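Local coordinates for GrpB family protein (Enterococcus faecalis, PDB 2NRK), which is of unknown function but belongs to the GrpB family, whose sequences group with the nucleotidyltransferase clan, so a related nucleotide-handling role is possible, at residues E17-E20 with E21-A25; L69-E72 with F73-I76; F120-Y123 with L124-N127. All blocks are in the same frame, centred on the assembly; numbering follows the deposited sequence.

Contact 1 (E17-E20 with E21-A25); sequences EQFE and EEAQA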
loop_
_atom_site.group_PDB
_atom_site.type_symbol
_atom_site.label_atom_id
_atom_site.label_comp_id
_atom_site.label_asym_id
_atom_site.label_seq_id
_atom_site.Cartn_x
_atom_site.Cartn_y
_atom_site.Cartn_z
ATOM N N GLU A 17 17.858 -16.460 9.303
ATOM C CA GLU A 17 19.230 -16.552 8.766
ATOM C C GLU A 17 19.164 -16.859 7.283
ATOM O O GLU A 17 19.796 -16.182 6.468
ATOM C CB GLU A 17 20.032 -17.676 9.450
ATOM C CG GLU A 17 19.900 -17.721 10.955
ATOM C CD GLU A 17 20.667 -18.853 11.628
ATOM O OE1 GLU A 17 21.380 -19.618 10.939
ATOM O OE2 GLU A 17 20.542 -18.963 12.867
ATOM N N GLN A 18 18.385 -17.892 6.957
ATOM C CA GLN A 18 18.195 -18.357 5.587
ATOM C C GLN A 18 17.657 -17.239 4.711
ATOM O O GLN A 18 18.135 -17.058 3.585
ATOM C CB GLN A 18 17.255 -19.567 5.558
ATOM C CG GLN A 18 17.909 -20.774 6.220
ATOM C CD GLN A 18 16.927 -21.887 6.545
ATOM O OE1 GLN A 18 17.117 -22.619 7.525
ATOM N NE2 GLN A 18 15.887 -22.023 5.742
ATOM N N PHE A 19 16.675 -16.492 5.221
ATOM C CA PHE A 19 16.145 -15.369 4.494
ATOM C C PHE A 19 17.250 -14.327 4.215
ATOM O O PHE A 19 17.444 -13.914 3.095
ATOM C CB PHE A 19 14.984 -14.690 5.235
ATOM C CG PHE A 19 14.692 -13.314 4.686
ATOM C CD1 PHE A 19 14.006 -13.180 3.501
ATOM C CD2 PHE A 19 15.200 -12.168 5.297
ATOM C CE1 PHE A 19 13.783 -11.920 2.924
ATOM C CE2 PHE A 19 14.971 -10.891 4.703
ATOM C CZ PHE A 19 14.282 -10.779 3.536
ATOM N N GLU A 20 17.952 -13.892 5.260
ATOM C CA GLU A 20 18.918 -12.808 5.098
ATOM C C GLU A 20 20.071 -13.181 4.146
ATOM O O GLU A 20 20.488 -12.361 3.337
ATOM C CB GLU A 20 19.361 -12.330 6.470
ATOM C CG GLU A 20 18.156 -11.595 7.090
ATOM C CD GLU A 20 18.511 -10.806 8.288
ATOM O OE1 GLU A 20 19.656 -10.942 8.737
ATOM O OE2 GLU A 20 17.635 -10.097 8.820
ATOM N N GLU A 21 20.516 -14.427 4.199
ATOM C CA GLU A 21 21.614 -14.898 3.357
ATOM C C GLU A 21 21.183 -14.825 1.882
ATOM O O GLU A 21 21.911 -14.328 1.005
ATOM C CB GLU A 21 21.900 -16.338 3.709
ATOM C CG GLU A 21 23.087 -16.950 3.012
ATOM C CD GLU A 21 23.671 -18.124 3.815
ATOM O OE1 GLU A 21 23.742 -18.037 5.076
ATOM O OE2 GLU A 21 24.066 -19.128 3.182
ATOM N N GLU A 22 20.008 -15.381 1.608
ATOM C CA GLU A 22 19.578 -15.415 0.225
ATOM C C GLU A 22 19.165 -14.022 -0.241
ATOM O O GLU A 22 19.295 -13.690 -1.427
ATOM C CB GLU A 22 18.447 -16.448 0.037
ATOM C CG GLU A 22 18.019 -16.658 -1.436
ATOM C CD GLU A 22 19.076 -17.409 -2.281
ATOM O OE1 GLU A 22 20.218 -17.659 -1.800
ATOM O OE2 GLU A 22 18.749 -17.768 -3.444
ATOM N N ALA A 23 18.626 -13.203 0.664
ATOM C CA ALA A 23 18.236 -11.858 0.251
ATOM C C ALA A 23 19.472 -11.108 -0.308
ATOM O O ALA A 23 19.381 -10.393 -1.313
ATOM C CB ALA A 23 17.587 -11.069 1.401
ATOM N N GLN A 24 20.630 -11.289 0.322
ATOM C CA GLN A 24 21.864 -10.646 -0.131
ATOM C C GLN A 24 22.234 -11.163 -1.532
ATOM O O GLN A 24 22.615 -10.390 -2.423
ATOM C CB GLN A 24 22.993 -10.943 0.867
ATOM C CG GLN A 24 24.090 -9.877 0.979
ATOM C CD GLN A 24 25.137 -10.243 2.023
ATOM O OE1 GLN A 24 25.601 -11.383 2.073
ATOM N NE2 GLN A 24 25.504 -9.282 2.869
ATOM N N ALA A 25 22.127 -12.476 -1.711
ATOM C CA ALA A 25 22.431 -13.110 -2.998
ATOM C C ALA A 25 21.537 -12.520 -4.089
ATOM O O ALA A 25 22.026 -12.185 -5.183
ATOM C CB ALA A 25 22.270 -14.631 -2.901
#

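Contact 2 (L69-E72 with F73-I76); sequences LQWE and FERI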
loop_
_atom_site.group_PDB
_atom_site.type_symbol
_atom_site.label_atom_id
_atom_site.label_comp_id
_atom_site.label_asym_id
_atom_site.label_seq_id
_atom_site.Cartn_x
_atom_site.Cartn_y
_atom_site.Cartn_z
ATOM N N LEU A 69 17.706 -11.066 -16.412
ATOM C CA LEU A 69 18.499 -11.700 -15.367
ATOM C C LEU A 69 18.110 -13.177 -15.180
ATOM O O LEU A 69 18.612 -13.848 -14.264
ATOM C CB LEU A 69 18.305 -10.933 -14.048
ATOM C CG LEU A 69 18.868 -9.503 -14.150
ATOM C CD1 LEU A 69 18.606 -8.789 -12.829
ATOM C CD2 LEU A 69 20.354 -9.492 -14.535
ATOM N N GLN A 70 17.207 -13.669 -16.029
ATOM C CA GLN A 70 16.698 -15.035 -15.892
ATOM C C GLN A 70 17.841 -16.031 -15.682
ATOM O O GLN A 70 17.802 -16.866 -14.781
ATOM C CB GLN A 70 15.864 -15.454 -17.101
ATOM C CG GLN A 70 15.730 -16.995 -17.234
ATOM C CD GLN A 70 14.723 -17.456 -18.289
ATOM O OE1 GLN A 70 14.101 -16.642 -18.980
ATOM N NE2 GLN A 70 14.578 -18.777 -18.431
ATOM N N TRP A 71 18.874 -15.935 -16.512
ATOM C CA TRP A 71 19.947 -16.951 -16.490
ATOM C C TRP A 71 20.903 -16.772 -15.296
ATOM O O TRP A 71 21.538 -17.738 -14.852
ATOM C CB TRP A 71 20.650 -17.006 -17.863
ATOM C CG TRP A 71 19.581 -17.268 -18.869
ATOM C CD1 TRP A 71 19.029 -18.477 -19.181
ATOM C CD2 TRP A 71 18.805 -16.278 -19.560
ATOM N NE1 TRP A 71 17.967 -18.299 -20.054
ATOM C CE2 TRP A 71 17.820 -16.958 -20.298
ATOM C CE3 TRP A 71 18.864 -14.878 -19.634
ATOM C CZ2 TRP A 71 16.908 -16.288 -21.126
ATOM C CZ3 TRP A 71 17.931 -14.204 -20.448
ATOM C CH2 TRP A 71 16.975 -14.927 -21.174
ATOM N N GLU A 72 20.983 -15.547 -14.769
ATOM C CA GLU A 72 21.704 -15.318 -13.517
ATOM C C GLU A 72 20.967 -16.021 -12.374
ATOM O O GLU A 72 21.580 -16.639 -11.505
ATOM C CB GLU A 72 21.820 -13.816 -13.213
ATOM C CG GLU A 72 22.736 -13.054 -14.126
ATOM C CD GLU A 72 24.202 -13.381 -13.935
ATOM O OE1 GLU A 72 24.576 -14.116 -12.973
ATOM O OE2 GLU A 72 24.994 -12.894 -14.782
ATOM N N PHE A 73 19.638 -15.916 -12.348
ATOM C CA PHE A 73 18.892 -16.626 -11.325
ATOM C C PHE A 73 19.004 -18.142 -11.473
ATOM O O PHE A 73 19.135 -18.859 -10.477
ATOM C CB PHE A 73 17.434 -16.232 -11.359
ATOM C CG PHE A 73 17.182 -14.822 -10.924
ATOM C CD1 PHE A 73 17.583 -14.378 -9.640
ATOM C CD2 PHE A 73 16.507 -13.946 -11.768
ATOM C CE1 PHE A 73 17.321 -13.050 -9.245
ATOM C CE2 PHE A 73 16.238 -12.611 -11.369
ATOM C CZ PHE A 73 16.653 -12.180 -10.111
ATOM N N GLU A 74 18.967 -18.632 -12.713
ATOM C CA GLU A 74 19.164 -20.072 -12.948
ATOM C C GLU A 74 20.529 -20.523 -12.420
ATOM O O GLU A 74 20.657 -21.628 -11.893
ATOM C CB GLU A 74 19.006 -20.419 -14.434
ATOM C CG GLU A 74 17.570 -20.193 -14.944
ATOM C CD GLU A 74 17.370 -20.658 -16.387
ATOM O OE1 GLU A 74 18.364 -21.067 -17.016
ATOM O OE2 GLU A 74 16.210 -20.616 -16.855
ATOM N N ARG A 75 21.537 -19.671 -12.590
ATOM C CA ARG A 75 22.911 -19.994 -12.183
ATOM C C ARG A 75 22.981 -20.266 -10.672
ATOM O O ARG A 75 23.764 -21.131 -10.235
ATOM C CB ARG A 75 23.871 -18.863 -12.557
ATOM C CG ARG A 75 25.343 -19.234 -12.401
ATOM C CD ARG A 75 26.234 -18.005 -12.555
ATOM N NE ARG A 75 26.137 -17.147 -11.380
ATOM C CZ ARG A 75 26.730 -17.414 -10.213
ATOM N NH1 ARG A 75 26.586 -16.586 -9.199
ATOM N NH2 ARG A 75 27.481 -18.509 -10.065
ATOM N N ILE A 76 22.169 -19.557 -9.884
ATOM C CA ILE A 76 22.124 -19.809 -8.432
ATOM C C ILE A 76 20.987 -20.764 -8.015
ATOM O O ILE A 76 20.577 -20.820 -6.842
ATOM C CB ILE A 76 22.182 -18.499 -7.595
ATOM C CG1 ILE A 76 20.943 -17.628 -7.814
ATOM C CG2 ILE A 76 23.470 -17.721 -7.941
ATOM C CD1 ILE A 76 20.724 -16.552 -6.665
HETATM O O HOH W 1 24.122 -15.289 -10.730
#

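Contact 3 (F120-Y123 with L124-N127); sequences FRNY and LREN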
loop_
_atom_site.group_PDB
_atom_site.type_symbol
_atom_site.label_atom_id
_atom_site.label_comp_id
_atom_site.label_asym_id
_atom_site.label_seq_id
_atom_site.Cartn_x
_atom_site.Cartn_y
_atom_site.Cartn_z
ATOM N N PHE A 120 -0.599 -9.100 5.501
ATOM C CA PHE A 120 -0.852 -10.452 6.036
ATOM C C PHE A 120 0.220 -10.800 7.060
ATOM O O PHE A 120 -0.099 -11.178 8.191
ATOM C CB PHE A 120 -0.843 -11.459 4.883
ATOM C CG PHE A 120 -1.110 -12.882 5.307
ATOM C CD1 PHE A 120 -2.399 -13.318 5.596
ATOM C CD2 PHE A 120 -0.059 -13.792 5.335
ATOM C CE1 PHE A 120 -2.653 -14.686 5.974
ATOM C CE2 PHE A 120 -0.297 -15.138 5.717
ATOM C CZ PHE A 120 -1.579 -15.569 6.033
ATOM N N ARG A 121 1.485 -10.604 6.683
ATOM C CA ARG A 121 2.596 -10.853 7.599
ATOM C C ARG A 121 2.498 -10.000 8.859
ATOM O O ARG A 121 2.573 -10.526 9.997
ATOM C CB ARG A 121 3.934 -10.556 6.902
ATOM C CG ARG A 121 5.124 -10.734 7.865
ATOM C CD ARG A 121 6.342 -10.073 7.229
ATOM N NE ARG A 121 6.237 -8.608 7.318
ATOM C CZ ARG A 121 7.120 -7.770 6.771
ATOM N NH1 ARG A 121 8.192 -8.243 6.103
ATOM N NH2 ARG A 121 6.942 -6.459 6.885
ATOM N N ASN A 122 2.320 -8.693 8.670
ATOM C CA ASN A 122 2.337 -7.774 9.826
ATOM C C ASN A 122 1.221 -8.134 10.799
ATOM O O ASN A 122 1.409 -8.119 12.021
ATOM C CB ASN A 122 2.230 -6.339 9.344
ATOM C CG ASN A 122 3.450 -5.875 8.589
ATOM O OD1 ASN A 122 4.470 -6.579 8.501
ATOM N ND2 ASN A 122 3.366 -4.651 8.029
ATOM N N TYR A 123 0.059 -8.461 10.252
ATOM C CA TYR A 123 -1.111 -8.801 11.060
ATOM C C TYR A 123 -0.864 -10.088 11.869
ATOM O O TYR A 123 -1.193 -10.157 13.049
ATOM C CB TYR A 123 -2.304 -8.975 10.121
ATOM C CG TYR A 123 -3.635 -9.178 10.797
ATOM C CD1 TYR A 123 -4.211 -8.164 11.587
ATOM C CD2 TYR A 123 -4.339 -10.377 10.631
ATOM C CE1 TYR A 123 -5.469 -8.354 12.220
ATOM C CE2 TYR A 123 -5.623 -10.563 11.219
ATOM C CZ TYR A 123 -6.168 -9.537 12.022
ATOM O OH TYR A 123 -7.408 -9.690 12.609
ATOM N N LEU A 124 -0.290 -11.121 11.239
ATOM C CA LEU A 124 -0.005 -12.358 11.997
ATOM C C LEU A 124 1.039 -12.086 13.101
ATOM O O LEU A 124 0.906 -12.624 14.203
ATOM C CB LEU A 124 0.502 -13.466 11.090
ATOM C CG LEU A 124 -0.588 -14.008 10.176
ATOM C CD1 LEU A 124 0.010 -15.099 9.266
ATOM C CD2 LEU A 124 -1.778 -14.582 10.979
ATOM N N ARG A 125 2.049 -11.264 12.795
ATOM C CA ARG A 125 3.065 -10.914 13.784
ATOM C C ARG A 125 2.454 -10.233 14.993
ATOM O O ARG A 125 2.958 -10.420 16.104
ATOM C CB ARG A 125 4.103 -9.968 13.173
ATOM C CG ARG A 125 5.064 -10.676 12.208
ATOM C CD ARG A 125 6.000 -9.661 11.561
ATOM N NE ARG A 125 7.090 -10.319 10.829
ATOM C CZ ARG A 125 8.113 -9.686 10.246
ATOM N NH1 ARG A 125 8.169 -8.344 10.245
ATOM N NH2 ARG A 125 9.084 -10.387 9.640
ATOM N N GLU A 126 1.394 -9.446 14.781
ATOM C CA GLU A 126 0.741 -8.693 15.890
ATOM C C GLU A 126 -0.399 -9.438 16.594
ATOM O O GLU A 126 -0.955 -8.960 17.608
ATOM C CB GLU A 126 0.202 -7.348 15.378
ATOM C CG GLU A 126 1.219 -6.438 14.727
ATOM C CD GLU A 126 2.274 -5.882 15.674
ATOM O OE1 GLU A 126 2.097 -5.933 16.922
ATOM O OE2 GLU A 126 3.292 -5.372 15.150
ATOM N N ASN A 127 -0.754 -10.607 16.066
ATOM C CA ASN A 127 -1.904 -11.371 16.534
ATOM C C ASN A 127 -1.521 -12.828 16.726
ATOM O O ASN A 127 -1.924 -13.677 15.946
ATOM C CB ASN A 127 -3.072 -11.230 15.537
ATOM C CG ASN A 127 -3.673 -9.850 15.576
ATOM O OD1 ASN A 127 -4.532 -9.572 16.432
ATOM N ND2 ASN A 127 -3.183 -8.957 14.722
HETATM O O HOH W 2 6.232 -6.288 11.085
HETATM O O HOH W 3 3.991 -6.326 12.589
#

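Contact 1 (E17-E20 with E21-A25)
Four successive i to i+4 hydrogen bonds carry the backbone from E17-E20 into E21-A25 as regular alpha-helix, from E21 N to E17 O, E22 N to Q18 O, A23 N to F19 O and Q24 N to E20 O. The shortest of them, A23 N to F19 O at 2.8 Å, joins the two residues whose side chains also meet. On this inner side of helix 14-30 the methyl of A23 sits over one face of the F19 ring, off its middle toward the rim, in a CH-pi contact: A23 CB lies 4.2 Å from the ring centroid and 21° from the ring normal. The nearest ring atom is the far end, F19 CZ, 3.9 Å from A23 CB. F19 gets there because its CG stands anti to the backbone N (chi1 164°), which sends the ring forward along the helix. The sheet receives this side: F19 stacks with H39 and meets F56, while A23 and F19 both touch V37 of strand 34-40. E22 flanks the apolar patch. Its chain bends at chi2 (71°) and places the carboxylate against Y78, which hydrogen-bonds E22 OE2, and K94, which forms a salt bridge with the same oxygen. The outer side is acidic, with E17 OE1 and E21 OE1 6.5 Å apart, where they may repel weakly. The chemistry is that of an amphipathic helix: a small methyl and an aromatic ring face the sheet, carboxylates and amides line the more exposed side, and the one glutamate that turns inward is met by a lysine and a hydroxyl.

Contact 2 (L69-E72 with F73-I76)
One water is gripped three ways by E72 and R75, near the C-terminal end of the short surface helix 70-75: it donates to E72 OE1 at 2.6 Å and to the backbone oxygen E72 O at 3.0 Å, and accepts from R75 NE at 2.8 Å. It mediates where the direct contact is slack, for although the two side chains run side by side, their i to i+3 salt bridge is long, 3.8 Å from E72 OE1 to R75 NE. On the buried side, F73 CE2 rests 3.8 Å from L69 CB, and the ring goes on to touch I29 and L30 of helix 14-30 and Y80 of strand 79-80, so it packs between the short helix, helix 14-30 and that strand. Another side of the helix carries Q70, W71 and E74. Q70 CG packs over the centre of one face of the indole, and E74 runs alongside the same ring, its OE1 lying 3.4 Å from W71 CD1. The other carboxylate oxygen takes part in an i to i+4 side-chain bridge, alongside the backbone hydrogen bond between the same two residues, Q70 and E74. The amide and carboxylate planes are turned 70° apart. Q70 NE2 donates to E74 OE2 at 2.9 Å in a nearly straight bond (N-H...O 175°), the acceptor lying in the amide plane while the nitrogen comes in from above the carboxylate plane.

Contact 3 (F120-Y123 with L124-N127)
Side chains one helical turn apart meet here along the last turns of helix 111-126, where it gives way to helix 128-142. R121 and R125 stack their guanidinium groups with planes only 2° apart and centres 4.1 Å from each other. R121 CD lies over the centre of the R125 group, and R125 NH1 sits over the rim of the R121 group, 3.5 Å from R121 NE. E38, in a salt bridge with R121 NH1, would offset part of the like charge; the carbonyls H39 O and S44 O take hydrogen bonds from R121 NH1 and R125 NE. N122 steadies the stack from the side. Its OD1 accepts from both R121 NE (2.9 Å) and R121 NH2 (3.0 Å), a side-on grip within the guanidinium plane, and water 2 links the same oxygen to R125 NH1. On another side of the helix, L124 CD1 lies over one face of the F120 ring, 4.0 Å from its centroid, in a CH-pi contact; I163 packs on F120, V45 and L48 on L124. Where the helix ends, N127 folds back: with CG anti to its carbonyl carbon (chi1 -71°), its ND2 passes over one face of the Y123 ring and donates to Y123 O at 2.9 Å (165°). Y123 itself reaches E166 through its OH. N127 occupies the N-cap position of the next helix, yet its side chain makes no capping bond there; its amide instead bonds back to the preceding helix, closing the turn that joins helices 111-126 and 128-142.

The three contacts follow one another along the chain, and each is local, centred on one helix. Contacts 1 and 2 have centres about 16 Å apart and touch, I76 CD1 lying 4.0 Å from E22 OE2; K94 joins them too, pairing with that carboxylate and with I76 O. Contacts 1 and 3 are about 21 Å apart between centres, about 7 Å at their nearest atoms, and meet indirectly through H39, whose ring stacks on F19 and whose carbonyl oxygen accepts from R121. Contacts 2 and 3 lie on opposite sides of the chain's centre, about 32 Å apart between centres. With the function unknown, the contacts are related here only through the fold.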